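Local atomic coordinates of outer surface protein (Bacillus cereus ATCC 14579, PDB entry 1X7F), a protein that is of unproven function but probably acts as a 6-phospho-N-acetylmuramidase, hydrolysing glycosidic bonds of 6-phospho-N-acetylmuramic acid from cell-wall fragments. Residues Glu284-Leu289 with Lys314-Pro319; Ala74-Ile79 with Ala113-Asp118; Lys236-Thr241 with Asp245-Gly250; Ala152-Ile157 with Ser165-Cys170. All blocks are in the same frame, centred on the assembly; numbering follows the deposited sequence.

Contact 1. Residues Glu284-Leu289 with Lys314-Pro319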
loop_
_atom_site.group_PDB
_atom_site.type_symbol
_atom_site.label_atom_id
_atom_site.label_comp_id
_atom_site.label_asym_id
_atom_site.label_seq_id
_atom_site.Cartn_x
_atom_site.Cartn_y
_atom_site.Cartn_z
ATOM N N GLU A 284 30.432 2.972 -4.517
ATOM C CA GLU A 284 29.534 1.973 -3.935
ATOM C C GLU A 284 28.140 2.560 -3.715
ATOM O O GLU A 284 27.147 1.901 -3.994
ATOM C CB GLU A 284 30.103 1.408 -2.619
ATOM C CG GLU A 284 31.231 0.416 -2.823
ATOM C CD GLU A 284 32.052 0.140 -1.567
ATOM O OE1 GLU A 284 31.781 0.737 -0.495
ATOM O OE2 GLU A 284 32.987 -0.685 -1.660
ATOM N N LYS A 285 28.080 3.801 -3.234
ATOM C CA LYS A 285 26.812 4.501 -3.050
ATOM C C LYS A 285 26.106 4.807 -4.378
ATOM O O LYS A 285 24.898 4.720 -4.449
ATOM C CB LYS A 285 27.020 5.800 -2.269
ATOM C CG LYS A 285 27.460 5.604 -0.825
ATOM C CD LYS A 285 27.345 6.942 -0.101
ATOM C CE LYS A 285 27.966 6.897 1.282
ATOM N NZ LYS A 285 27.608 8.129 2.050
ATOM N N ARG A 286 26.866 5.161 -5.419
ATOM C CA ARG A 286 26.294 5.407 -6.753
ATOM C C ARG A 286 25.724 4.119 -7.353
ATOM O O ARG A 286 24.612 4.125 -7.887
ATOM C CB ARG A 286 27.339 6.024 -7.701
ATOM C CG ARG A 286 26.768 6.524 -9.028
ATOM C CD ARG A 286 27.802 7.038 -10.065
ATOM N NE ARG A 286 28.999 7.519 -9.400
ATOM C CZ ARG A 286 30.226 7.065 -9.613
ATOM N NH1 ARG A 286 30.471 6.142 -10.540
ATOM N NH2 ARG A 286 31.222 7.579 -8.910
ATOM N N ALA A 287 26.484 3.025 -7.255
ATOM C CA ALA A 287 26.016 1.700 -7.687
ATOM C C ALA A 287 24.705 1.336 -6.995
ATOM O O ALA A 287 23.826 0.748 -7.591
ATOM C CB ALA A 287 27.072 0.627 -7.396
ATOM N N THR A 288 24.591 1.691 -5.726
ATOM C CA THR A 288 23.402 1.385 -4.937
ATOM C C THR A 288 22.200 2.255 -5.320
ATOM O O THR A 288 21.108 1.731 -5.551
ATOM C CB THR A 288 23.738 1.552 -3.435
ATOM O OG1 THR A 288 24.787 0.628 -3.083
ATOM C CG2 THR A 288 22.529 1.162 -2.551
ATOM N N LEU A 289 22.420 3.571 -5.394
ATOM C CA LEU A 289 21.332 4.560 -5.458
ATOM C C LEU A 289 20.931 5.000 -6.857
ATOM O O LEU A 289 19.782 5.378 -7.084
ATOM C CB LEU A 289 21.696 5.818 -4.666
ATOM C CG LEU A 289 21.974 5.746 -3.172
ATOM C CD1 LEU A 289 22.425 7.128 -2.677
ATOM C CD2 LEU A 289 20.752 5.271 -2.420
ATOM N N LYS A 314 32.750 -2.398 -13.417
ATOM C CA LYS A 314 33.852 -3.363 -13.419
ATOM C C LYS A 314 35.228 -2.712 -13.603
ATOM O O LYS A 314 36.253 -3.309 -13.256
ATOM C CB LYS A 314 33.628 -4.441 -14.482
ATOM C CG LYS A 314 33.598 -3.928 -15.903
ATOM C CD LYS A 314 33.693 -5.074 -16.863
ATOM C CE LYS A 314 33.407 -4.619 -18.268
ATOM N NZ LYS A 314 34.032 -5.551 -19.253
ATOM N N ASP A 315 35.230 -1.494 -14.146
ATOM C CA ASP A 315 36.444 -0.702 -14.349
ATOM C C ASP A 315 36.855 0.055 -13.094
ATOM O O ASP A 315 37.930 0.644 -13.060
ATOM C CB ASP A 315 36.232 0.331 -15.459
ATOM C CG ASP A 315 36.115 -0.287 -16.838
ATOM O OD1 ASP A 315 36.871 -1.241 -17.149
ATOM O OD2 ASP A 315 35.297 0.158 -17.688
ATOM N N TYR A 316 35.992 0.054 -12.083
ATOM C CA TYR A 316 36.161 0.912 -10.914
ATOM C C TYR A 316 36.844 0.222 -9.728
ATOM O O TYR A 316 36.945 -1.006 -9.675
ATOM C CB TYR A 316 34.815 1.532 -10.505
ATOM C CG TYR A 316 34.315 2.570 -11.504
ATOM C CD1 TYR A 316 33.729 2.178 -12.719
ATOM C CD2 TYR A 316 34.451 3.936 -11.249
ATOM C CE1 TYR A 316 33.276 3.110 -13.634
ATOM C CE2 TYR A 316 33.997 4.880 -12.158
ATOM C CZ TYR A 316 33.406 4.460 -13.351
ATOM O OH TYR A 316 32.975 5.381 -14.272
ATOM N N ASP A 317 37.298 1.032 -8.778
ATOM C CA ASP A 317 38.135 0.574 -7.693
ATOM C C ASP A 317 37.266 0.196 -6.518
ATOM O O ASP A 317 36.542 1.028 -5.980
ATOM C CB ASP A 317 39.122 1.680 -7.298
ATOM C CG ASP A 317 40.340 1.159 -6.529
ATOM O OD1 ASP A 317 40.921 1.969 -5.757
ATOM O OD2 ASP A 317 40.802 -0.003 -6.644
ATOM N N PHE A 318 37.330 -1.075 -6.135
ATOM C CA PHE A 318 36.605 -1.578 -4.986
ATOM C C PHE A 318 37.610 -2.263 -4.085
ATOM O O PHE A 318 37.702 -3.501 -4.077
ATOM C CB PHE A 318 35.517 -2.551 -5.431
ATOM C CG PHE A 318 34.394 -1.889 -6.157
ATOM C CD1 PHE A 318 34.392 -1.822 -7.550
ATOM C CD2 PHE A 318 33.346 -1.299 -5.451
ATOM C CE1 PHE A 318 33.355 -1.187 -8.224
ATOM C CE2 PHE A 318 32.314 -0.649 -6.128
ATOM C CZ PHE A 318 32.318 -0.604 -7.510
ATOM N N PRO A 319 38.390 -1.471 -3.342
ATOM C CA PRO A 319 39.441 -2.044 -2.513
ATOM C C PRO A 319 38.848 -2.950 -1.446
ATOM O O PRO A 319 37.744 -2.696 -0.936
ATOM C CB PRO A 319 40.120 -0.812 -1.892
ATOM C CG PRO A 319 39.745 0.329 -2.815
ATOM C CD PRO A 319 38.337 0.001 -3.220
#
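Glu-284, whose side chain runs against the ring of Phe-318, has its OE1 gripped twice: by the guanidinium of Arg-321 in a salt bridge and by the backbone N of Thr-281, just ahead of the helix. The second bond is consistent with one half of a capping box, a side chain in the first turn turning back to the helix start. The chain reaches that position with CG beside the backbone N (chi1 -76°) and is extended beyond. On the way it passes Phe-318 in the opposite direction, and Glu-284 CG lies at the edge of the ring, 3.6 Å from Phe-318 CE2. The carboxylate is nearly coplanar with the ring, their planes 19° apart, and Glu-284 OE2 stands 3.9 Å from Phe-318 CD2. This joins helix 282-289 to the loop following helix 309-313, over the mixed sheet of the C-terminal part of the protein: Ile-333 of strand 330-334 touches both Glu-284 and Phe-318, while Tyr-313 packs on Phe-318 and Arg-286. Nearer the surface, Arg-286 sends its chain out with CG anti to the backbone N and bends at chi3 to bring NH1 within 4.1 Å of Tyr-316 CE2. The guanidinium and ring planes are 65° apart and the two side chains cross at about a right angle, a loose approach oblique to the ring. Glu-284 O takes two donors from Thr-288, one turn further on, from opposite faces of its plane: Thr-288 N at 3.1 Å and Thr-288 OG1 at 2.8 Å.

Contact 2. Residues Ala74-Ile79 with Ala113-Asp118; sequences AEFKEI and AELGAD
Lys-77 reaches across from helix 74-85 to the last turn of helix 110-115 and gives its NZ to the backbone carbonyl of Glu-114, with NZ 2.8 Å from Glu-114 O. Two features of its chain make this possible. CG stands anti to the backbone N (chi1 -151°), and the far end bends at chi3 and again at chi4 (66°), so that Lys-77 CE also comes to 3.3 Å from Glu-114 O and the ammonium meets the carbonyl from above, 63° out of its plane. The carboxylate of Glu-114 takes no part in this bond, since Glu-114 OE1 lies 6.1 Å from Lys-77 NZ; at that range its charge may still favour the ammonium slightly. Beside the lysine, Leu-115 packs against the base of Phe-76. Its CG lies beside the backbone N, and the CD1 branch makes the approach, with Phe-76 CB 4.0 Å from Leu-115 CD1. The phenyl group itself leads away from this helix, toward Pro-35, Thr-60 and Leu-62, while Leu-115 also reaches Val-73 and Leu-92. Directly after Leu-115 the helix stops: Gly-116 takes positive phi, Gly-116 N makes a weak bond to Ala-113 O, and Ala-117 N turns back to Phe-112 O. Such a Schellman motif ends the helix and leads the chain into strand 119-122, within a contact between successive outer helices of a (beta/alpha)8 barrel.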
loop_
_atom_site.group_PDB
_atom_site.type_symbol
_atom_site.label_atom_id
_atom_site.label_comp_id
_atom_site.label_asym_id
_atom_site.label_seq_id
_atom_site.Cartn_x
_atom_site.Cartn_y
_atom_site.Cartn_z
ATOM N N ALA A 74 -26.423 18.962 5.112
ATOM C CA ALA A 74 -25.750 20.137 4.534
ATOM C C ALA A 74 -24.243 20.201 4.815
ATOM O O ALA A 74 -23.468 20.668 3.974
ATOM C CB ALA A 74 -26.430 21.426 4.991
ATOM N N GLU A 75 -23.838 19.733 5.995
ATOM C CA GLU A 75 -22.427 19.738 6.383
ATOM C C GLU A 75 -21.642 18.610 5.723
ATOM O O GLU A 75 -20.506 18.819 5.298
ATOM C CB GLU A 75 -22.266 19.707 7.901
ATOM C CG GLU A 75 -22.416 21.075 8.545
ATOM C CD GLU A 75 -22.047 21.085 10.015
ATOM O OE1 GLU A 75 -21.173 20.280 10.431
ATOM O OE2 GLU A 75 -22.634 21.908 10.753
ATOM N N PHE A 76 -22.245 17.420 5.649
ATOM C CA PHE A 76 -21.723 16.336 4.812
ATOM C C PHE A 76 -21.630 16.817 3.361
ATOM O O PHE A 76 -20.693 16.478 2.651
ATOM C CB PHE A 76 -22.613 15.089 4.898
ATOM C CG PHE A 76 -22.109 14.037 5.852
ATOM C CD1 PHE A 76 -21.153 13.103 5.445
ATOM C CD2 PHE A 76 -22.605 13.960 7.151
ATOM C CE1 PHE A 76 -20.686 12.120 6.324
ATOM C CE2 PHE A 76 -22.144 12.985 8.039
ATOM C CZ PHE A 76 -21.184 12.059 7.623
ATOM N N LYS A 77 -22.605 17.623 2.946
ATOM C CA LYS A 77 -22.643 18.211 1.608
ATOM C C LYS A 77 -21.517 19.226 1.374
ATOM O O LYS A 77 -20.951 19.291 0.263
ATOM C CB LYS A 77 -23.996 18.884 1.372
ATOM C CG LYS A 77 -24.450 18.907 -0.068
ATOM C CD LYS A 77 -25.726 19.725 -0.194
ATOM C CE LYS A 77 -26.690 19.105 -1.191
ATOM N NZ LYS A 77 -27.196 17.783 -0.709
ATOM N N GLU A 78 -21.216 20.022 2.410
ATOM C CA GLU A 78 -20.120 20.986 2.341
ATOM C C GLU A 78 -18.772 20.269 2.264
ATOM O O GLU A 78 -17.973 20.527 1.358
ATOM C CB GLU A 78 -20.154 21.940 3.539
ATOM C CG GLU A 78 -19.028 22.970 3.541
ATOM C CD GLU A 78 -19.292 24.158 4.465
ATOM O OE1 GLU A 78 -20.170 24.064 5.352
ATOM O OE2 GLU A 78 -18.607 25.195 4.299
ATOM N N ILE A 79 -18.539 19.366 3.216
ATOM C CA ILE A 79 -17.324 18.564 3.252
ATOM C C ILE A 79 -17.097 17.846 1.918
ATOM O O ILE A 79 -15.999 17.922 1.360
ATOM C CB ILE A 79 -17.347 17.558 4.440
ATOM C CG1 ILE A 79 -17.326 18.300 5.781
ATOM C CG2 ILE A 79 -16.158 16.625 4.367
ATOM C CD1 ILE A 79 -17.811 17.476 6.959
ATOM N N ALA A 113 -26.402 10.355 -3.938
ATOM C CA ALA A 113 -26.119 11.214 -5.092
ATOM C C ALA A 113 -26.207 12.696 -4.725
ATOM O O ALA A 113 -25.320 13.480 -5.083
ATOM C CB ALA A 113 -27.068 10.892 -6.246
ATOM N N GLU A 114 -27.267 13.061 -3.996
ATOM C CA GLU A 114 -27.503 14.446 -3.573
ATOM C C GLU A 114 -26.391 15.002 -2.681
ATOM O O GLU A 114 -26.100 16.201 -2.725
ATOM C CB GLU A 114 -28.865 14.587 -2.871
ATOM C CG GLU A 114 -30.080 14.190 -3.707
ATOM C CD GLU A 114 -30.351 15.127 -4.884
ATOM O OE1 GLU A 114 -29.495 15.230 -5.803
ATOM O OE2 GLU A 114 -31.436 15.746 -4.902
ATOM N N LEU A 115 -25.783 14.134 -1.872
ATOM C CA LEU A 115 -24.623 14.517 -1.063
ATOM C C LEU A 115 -23.407 14.843 -1.921
ATOM O O LEU A 115 -22.623 15.729 -1.582
ATOM C CB LEU A 115 -24.246 13.415 -0.068
ATOM C CG LEU A 115 -25.096 13.194 1.183
ATOM C CD1 LEU A 115 -24.232 12.538 2.241
ATOM C CD2 LEU A 115 -25.706 14.497 1.713
ATOM N N GLY A 116 -23.263 14.118 -3.028
ATOM C CA GLY A 116 -22.126 14.286 -3.937
ATOM C C GLY A 116 -21.127 13.150 -3.820
ATOM O O GLY A 116 -19.983 13.258 -4.277
ATOM N N ALA A 117 -21.562 12.068 -3.173
ATOM C CA ALA A 117 -20.774 10.852 -3.046
ATOM C C ALA A 117 -20.617 10.189 -4.409
ATOM O O ALA A 117 -21.493 10.296 -5.271
ATOM C CB ALA A 117 -21.432 9.904 -2.070
ATOM N N ASP A 118 -19.490 9.510 -4.594
ATOM C CA ASP A 118 -19.156 8.858 -5.858
ATOM C C ASP A 118 -19.536 7.386 -5.834
ATOM O O ASP A 118 -19.631 6.740 -6.883
ATOM C CB ASP A 118 -17.661 9.025 -6.146
ATOM C CG ASP A 118 -17.287 10.466 -6.439
ATOM O OD1 ASP A 118 -17.561 10.924 -7.565
ATOM O OD2 ASP A 118 -16.730 11.218 -5.612
#

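Contact 3. Residues Lys236-Thr241 with Asp245-Gly250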
loop_
_atom_site.group_PDB
_atom_site.type_symbol
_atom_site.label_atom_id
_atom_site.label_comp_id
_atom_site.label_asym_id
_atom_site.label_seq_id
_atom_site.Cartn_x
_atom_site.Cartn_y
_atom_site.Cartn_z
ATOM N N LYS A 236 3.822 0.573 1.075
ATOM C CA LYS A 236 4.777 -0.166 0.256
ATOM C C LYS A 236 4.354 -1.626 0.163
ATOM O O LYS A 236 4.306 -2.200 -0.918
ATOM C CB LYS A 236 6.201 -0.088 0.847
ATOM C CG LYS A 236 6.970 1.214 0.581
ATOM C CD LYS A 236 8.382 1.142 1.229
ATOM C CE LYS A 236 9.126 2.452 1.091
ATOM N NZ LYS A 236 10.593 2.303 1.275
ATOM N N HIS A 237 4.040 -2.227 1.305
ATOM C CA HIS A 237 3.678 -3.627 1.321
ATOM C C HIS A 237 2.424 -3.923 0.481
ATOM O O HIS A 237 2.465 -4.785 -0.402
ATOM C CB HIS A 237 3.543 -4.125 2.757
ATOM C CG HIS A 237 3.314 -5.600 2.860
ATOM N ND1 HIS A 237 2.809 -6.194 3.994
ATOM C CD2 HIS A 237 3.524 -6.599 1.972
ATOM C CE1 HIS A 237 2.717 -7.496 3.804
ATOM N NE2 HIS A 237 3.143 -7.766 2.584
ATOM N N LEU A 238 1.340 -3.201 0.736
ATOM C CA LEU A 238 0.090 -3.366 -0.028
ATOM C C LEU A 238 0.270 -3.286 -1.558
ATOM O O LEU A 238 -0.257 -4.126 -2.297
ATOM C CB LEU A 238 -0.969 -2.361 0.446
ATOM C CG LEU A 238 -1.485 -2.526 1.884
ATOM C CD1 LEU A 238 -2.531 -1.482 2.202
ATOM C CD2 LEU A 238 -2.047 -3.915 2.106
ATOM N N TRP A 239 1.018 -2.291 -2.017
ATOM C CA TRP A 239 1.303 -2.134 -3.435
ATOM C C TRP A 239 2.240 -3.207 -3.965
ATOM O O TRP A 239 2.093 -3.629 -5.111
ATOM C CB TRP A 239 1.858 -0.735 -3.761
ATOM C CG TRP A 239 0.827 0.376 -3.734
ATOM C CD1 TRP A 239 -0.460 0.324 -4.207
ATOM C CD2 TRP A 239 1.024 1.722 -3.269
ATOM N NE1 TRP A 239 -1.081 1.538 -4.028
ATOM C CE2 TRP A 239 -0.194 2.417 -3.460
ATOM C CE3 TRP A 239 2.110 2.415 -2.700
ATOM C CZ2 TRP A 239 -0.364 3.758 -3.090
ATOM C CZ3 TRP A 239 1.939 3.750 -2.338
ATOM C CH2 TRP A 239 0.703 4.396 -2.516
ATOM N N ALA A 240 3.194 -3.656 -3.146
ATOM C CA ALA A 240 4.127 -4.720 -3.572
ATOM C C ALA A 240 3.471 -6.093 -3.779
ATOM O O ALA A 240 4.022 -6.926 -4.481
ATOM C CB ALA A 240 5.338 -4.836 -2.607
ATOM N N THR A 241 2.316 -6.341 -3.157
ATOM C CA THR A 241 1.598 -7.613 -3.375
ATOM C C THR A 241 1.151 -7.740 -4.841
ATOM O O THR A 241 0.967 -8.841 -5.349
ATOM C CB THR A 241 0.367 -7.772 -2.431
ATOM O OG1 THR A 241 -0.567 -6.714 -2.673
ATOM C CG2 THR A 241 0.743 -7.630 -0.931
ATOM N N ASP A 245 -4.833 -1.803 -5.389
ATOM C CA ASP A 245 -4.690 -0.576 -6.163
ATOM C C ASP A 245 -4.634 0.661 -5.276
ATOM O O ASP A 245 -3.736 1.484 -5.421
ATOM C CB ASP A 245 -5.834 -0.447 -7.178
ATOM C CG ASP A 245 -6.005 -1.699 -8.004
ATOM O OD1 ASP A 245 -4.998 -2.197 -8.556
ATOM O OD2 ASP A 245 -7.098 -2.271 -8.151
ATOM N N ASP A 246 -5.595 0.788 -4.361
ATOM C CA ASP A 246 -5.730 1.999 -3.552
ATOM C C ASP A 246 -5.355 1.770 -2.089
ATOM O O ASP A 246 -5.746 0.771 -1.484
ATOM C CB ASP A 246 -7.160 2.573 -3.676
ATOM C CG ASP A 246 -7.504 2.996 -5.100
ATOM O OD1 ASP A 246 -6.613 2.932 -5.983
ATOM O OD2 ASP A 246 -8.627 3.422 -5.445
ATOM N N VAL A 247 -4.591 2.703 -1.528
ATOM C CA VAL A 247 -4.168 2.602 -0.136
ATOM C C VAL A 247 -4.833 3.735 0.654
ATOM O O VAL A 247 -4.640 4.908 0.349
ATOM C CB VAL A 247 -2.607 2.591 -0.010
ATOM C CG1 VAL A 247 -2.161 2.708 1.441
ATOM C CG2 VAL A 247 -2.029 1.325 -0.638
ATOM N N ILE A 248 -5.645 3.371 1.649
ATOM C CA ILE A 248 -6.429 4.353 2.406
ATOM C C ILE A 248 -6.012 4.342 3.871
ATOM O O ILE A 248 -5.969 3.286 4.488
ATOM C CB ILE A 248 -7.977 4.072 2.276
ATOM C CG1 ILE A 248 -8.389 3.907 0.803
ATOM C CG2 ILE A 248 -8.787 5.189 2.925
ATOM C CD1 ILE A 248 -9.787 3.293 0.593
ATOM N N ILE A 249 -5.707 5.516 4.428
ATOM C CA ILE A 249 -5.520 5.644 5.882
ATOM C C ILE A 249 -6.880 5.530 6.580
ATOM O O ILE A 249 -7.782 6.328 6.315
ATOM C CB ILE A 249 -4.843 6.995 6.238
ATOM C CG1 ILE A 249 -3.618 7.229 5.340
ATOM C CG2 ILE A 249 -4.520 7.051 7.749
ATOM C CD1 ILE A 249 -2.974 8.572 5.497
ATOM N N GLY A 250 -7.005 4.544 7.473
ATOM C CA GLY A 250 -8.266 4.196 8.113
ATOM C C GLY A 250 -8.667 5.086 9.271
ATOM O O GLY A 250 -9.852 5.292 9.503
#
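Trp-239 and Val-247 meet where helix 231-240 packs on strand 246-249, the helix and the following strand of a (beta/alpha)8 barrel. From Trp-239 CB the indole is set with CG beside the backbone N (chi1 -74°), which carries the ring toward the strand. Trp-239 CD1 passes 3.7 Å from Asp-245 O. The next atom, NE1, donates to that same carbonyl, with Trp-239 NE1 3.0 Å from Asp-245 O and an N-H...O angle of 153°. The oxygen lies almost in the indole plane, although the donor stands well above the carbonyl plane. That nitrogen also lies under a methyl: Val-247 CG2 sits over the five-membered ring, 3.7 Å from its centroid and 22° off the normal, a CH-pi contact. Trp-239 CE2 is 3.5 Å and Trp-239 CZ2, on the six-membered ring, 3.8 Å from Val-247 CG2. Leu-238 CB comes to the same methyl at 4.0 Å from Val-247 CG2, so the branch is held between leucine and indole. One ring thus serves two chemistries, its N-H bound to the carbonyl of a buried residue just before the strand and its pi face receiving an apolar methyl, which should restrict rotation of the indole.

Contact 4. Residues Ala152-Ile157 with Ser165-Cys170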
loop_
_atom_site.group_PDB
_atom_site.type_symbol
_atom_site.label_atom_id
_atom_site.label_comp_id
_atom_site.label_asym_id
_atom_site.label_seq_id
_atom_site.Cartn_x
_atom_site.Cartn_y
_atom_site.Cartn_z
ATOM N N ALA A 152 -17.088 -17.055 -2.944
ATOM C CA ALA A 152 -17.441 -16.782 -4.335
ATOM C C ALA A 152 -18.609 -15.790 -4.404
ATOM O O ALA A 152 -19.710 -16.111 -4.869
ATOM C CB ALA A 152 -17.772 -18.077 -5.063
ATOM N N TYR A 153 -18.334 -14.579 -3.924
ATOM C CA TYR A 153 -19.303 -13.493 -3.791
ATOM C C TYR A 153 -19.529 -12.833 -5.149
ATOM O O TYR A 153 -20.678 -12.674 -5.589
ATOM C CB TYR A 153 -18.777 -12.487 -2.751
ATOM C CG TYR A 153 -19.670 -11.305 -2.412
ATOM C CD1 TYR A 153 -19.105 -10.061 -2.123
ATOM C CD2 TYR A 153 -21.063 -11.420 -2.366
ATOM C CE1 TYR A 153 -19.898 -8.967 -1.800
ATOM C CE2 TYR A 153 -21.866 -10.321 -2.047
ATOM C CZ TYR A 153 -21.269 -9.101 -1.770
ATOM O OH TYR A 153 -22.025 -8.004 -1.449
ATOM N N LEU A 154 -18.427 -12.481 -5.813
ATOM C CA LEU A 154 -18.458 -11.923 -7.170
ATOM C C LEU A 154 -19.112 -12.838 -8.202
ATOM O O LEU A 154 -19.923 -12.372 -9.012
ATOM C CB LEU A 154 -17.049 -11.534 -7.633
ATOM C CG LEU A 154 -16.458 -10.223 -7.111
ATOM C CD1 LEU A 154 -14.975 -10.135 -7.463
ATOM C CD2 LEU A 154 -17.218 -9.029 -7.675
ATOM N N GLU A 155 -18.754 -14.123 -8.157
ATOM C CA GLU A 155 -19.295 -15.147 -9.064
ATOM C C GLU A 155 -20.818 -15.188 -8.994
ATOM O O GLU A 155 -21.490 -15.449 -9.993
ATOM C CB GLU A 155 -18.733 -16.530 -8.708
ATOM C CG GLU A 155 -17.223 -16.580 -8.482
ATOM C CD GLU A 155 -16.418 -16.680 -9.767
ATOM O OE1 GLU A 155 -16.971 -17.119 -10.800
ATOM O OE2 GLU A 155 -15.221 -16.328 -9.740
ATOM N N ASN A 156 -21.341 -14.926 -7.797
ATOM C CA ASN A 156 -22.772 -14.869 -7.526
ATOM C C ASN A 156 -23.392 -13.602 -8.134
ATOM O O ASN A 156 -24.336 -13.688 -8.925
ATOM C CB ASN A 156 -22.993 -14.935 -6.008
ATOM C CG ASN A 156 -24.448 -15.114 -5.625
ATOM O OD1 ASN A 156 -25.198 -15.865 -6.260
ATOM N ND2 ASN A 156 -24.853 -14.434 -4.558
ATOM N N ILE A 157 -22.829 -12.444 -7.779
ATOM C CA ILE A 157 -23.277 -11.132 -8.270
ATOM C C ILE A 157 -23.274 -11.043 -9.799
ATOM O O ILE A 157 -24.246 -10.579 -10.395
ATOM C CB ILE A 157 -22.422 -9.985 -7.648
ATOM C CG1 ILE A 157 -22.615 -9.925 -6.130
ATOM C CG2 ILE A 157 -22.761 -8.630 -8.281
ATOM C CD1 ILE A 157 -21.573 -9.089 -5.409
ATOM N N SER A 165 -18.641 -2.930 -14.333
ATOM C CA SER A 165 -17.937 -1.647 -14.403
ATOM C C SER A 165 -18.314 -0.635 -13.301
ATOM O O SER A 165 -17.595 0.339 -13.084
ATOM C CB SER A 165 -18.125 -1.042 -15.807
ATOM O OG SER A 165 -18.314 0.366 -15.757
ATOM N N ALA A 166 -19.437 -0.869 -12.619
ATOM C CA ALA A 166 -19.848 -0.044 -11.475
ATOM C C ALA A 166 -19.257 -0.541 -10.139
ATOM O O ALA A 166 -19.219 0.197 -9.147
ATOM C CB ALA A 166 -21.375 0.048 -11.402
ATOM N N LEU A 167 -18.768 -1.780 -10.126
ATOM C CA LEU A 167 -18.194 -2.376 -8.921
ATOM C C LEU A 167 -16.750 -1.958 -8.621
ATOM O O LEU A 167 -15.916 -1.852 -9.524
ATOM C CB LEU A 167 -18.273 -3.906 -8.990
ATOM C CG LEU A 167 -19.655 -4.566 -9.005
ATOM C CD1 LEU A 167 -19.521 -6.070 -9.209
ATOM C CD2 LEU A 167 -20.444 -4.258 -7.733
ATOM N N ILE A 168 -16.490 -1.693 -7.341
ATOM C CA ILE A 168 -15.142 -1.627 -6.772
ATOM C C ILE A 168 -15.139 -2.457 -5.478
ATOM O O ILE A 168 -16.190 -2.950 -5.045
ATOM C CB ILE A 168 -14.657 -0.156 -6.521
ATOM C CG1 ILE A 168 -15.613 0.609 -5.595
ATOM C CG2 ILE A 168 -14.460 0.591 -7.857
ATOM C CD1 ILE A 168 -15.136 2.009 -5.216
ATOM N N GLY A 169 -13.966 -2.626 -4.878
ATOM C CA GLY A 169 -13.838 -3.395 -3.667
ATOM C C GLY A 169 -12.915 -2.747 -2.651
ATOM O O GLY A 169 -11.876 -2.178 -3.007
ATOM N N CYS A 170 -13.290 -2.835 -1.378
ATOM C CA CYS A 170 -12.400 -2.408 -0.312
ATOM C C CYS A 170 -12.485 -3.365 0.862
ATOM O O CYS A 170 -13.569 -3.778 1.268
ATOM C CB CYS A 170 -12.701 -0.970 0.124
ATOM S SG CYS A 170 -11.571 -0.304 1.358
#
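A beta-alpha-beta crossover built from strand 142-146, helix 153-157 and strand 167-170 holds this contact, and the unit is one step of the eightfold beta/alpha barrel. In it the short helix covers the outer side of the barrel wall, and Leu-167, at the start of the second strand, is the side chain that receives it. A single methyl does the work: Leu-167 CD1 rests over the gap between Leu-154 and Ile-157, which are three residues apart and so stand side by side on the inner surface of the helix. Leu-154 CD2 lies 4.1 Å from Leu-167 CD1, the two chains sliding past each other in opposite directions. On the other flank Ile-157 presents its CG2 branch, whereas its CD1 turns back along the helix and rests 3.5 Å above the ring plane of Tyr-153, offset toward the rim. The CB of Leu-167 already points to the helix, and with CG beside the backbone N (chi1 -65°) the chain spans a gap in which Leu-154 CA and Leu-167 CA are 9.7 Å apart. The contact is wholly apolar and buried. Around it, Leu-145 of the first strand touches Leu-154 and Tyr-153, Phe-193 and Ile-198 add to the Leu-154 side, and Thr-135 lies against Leu-167. Strand 167-170 is tied to strand 142-146 by backbone bonds such as those of Ile-168 with Ile-143 and Leu-145. Ile-157 CG2 is 4.2 Å from Leu-167 CD1 and 5.6 Å from Leu-154 CD2.

Contacts 2, 3 and 4 belong to the barrel, whereas contact 1 lies in the C-terminal part with its mixed sheet, about 34 Å from contact 3 and 56 Å from contact 2, centre to centre. Contacts 3 and 4 are buried and both set a helix against a strand of the parallel sheet; they meet directly, with Ile-248 CD1 4.1 Å from Cys-170 SG. Contact 4 is purely apolar, while contact 3 adds a hydrogen bond from an indole. Contacts 1 and 2 are only partly buried and bring in charged chains: in contact 2 a lysine binds a helix-end carbonyl, in contact 1 a glutamate anchored by an arginine lines an aromatic edge.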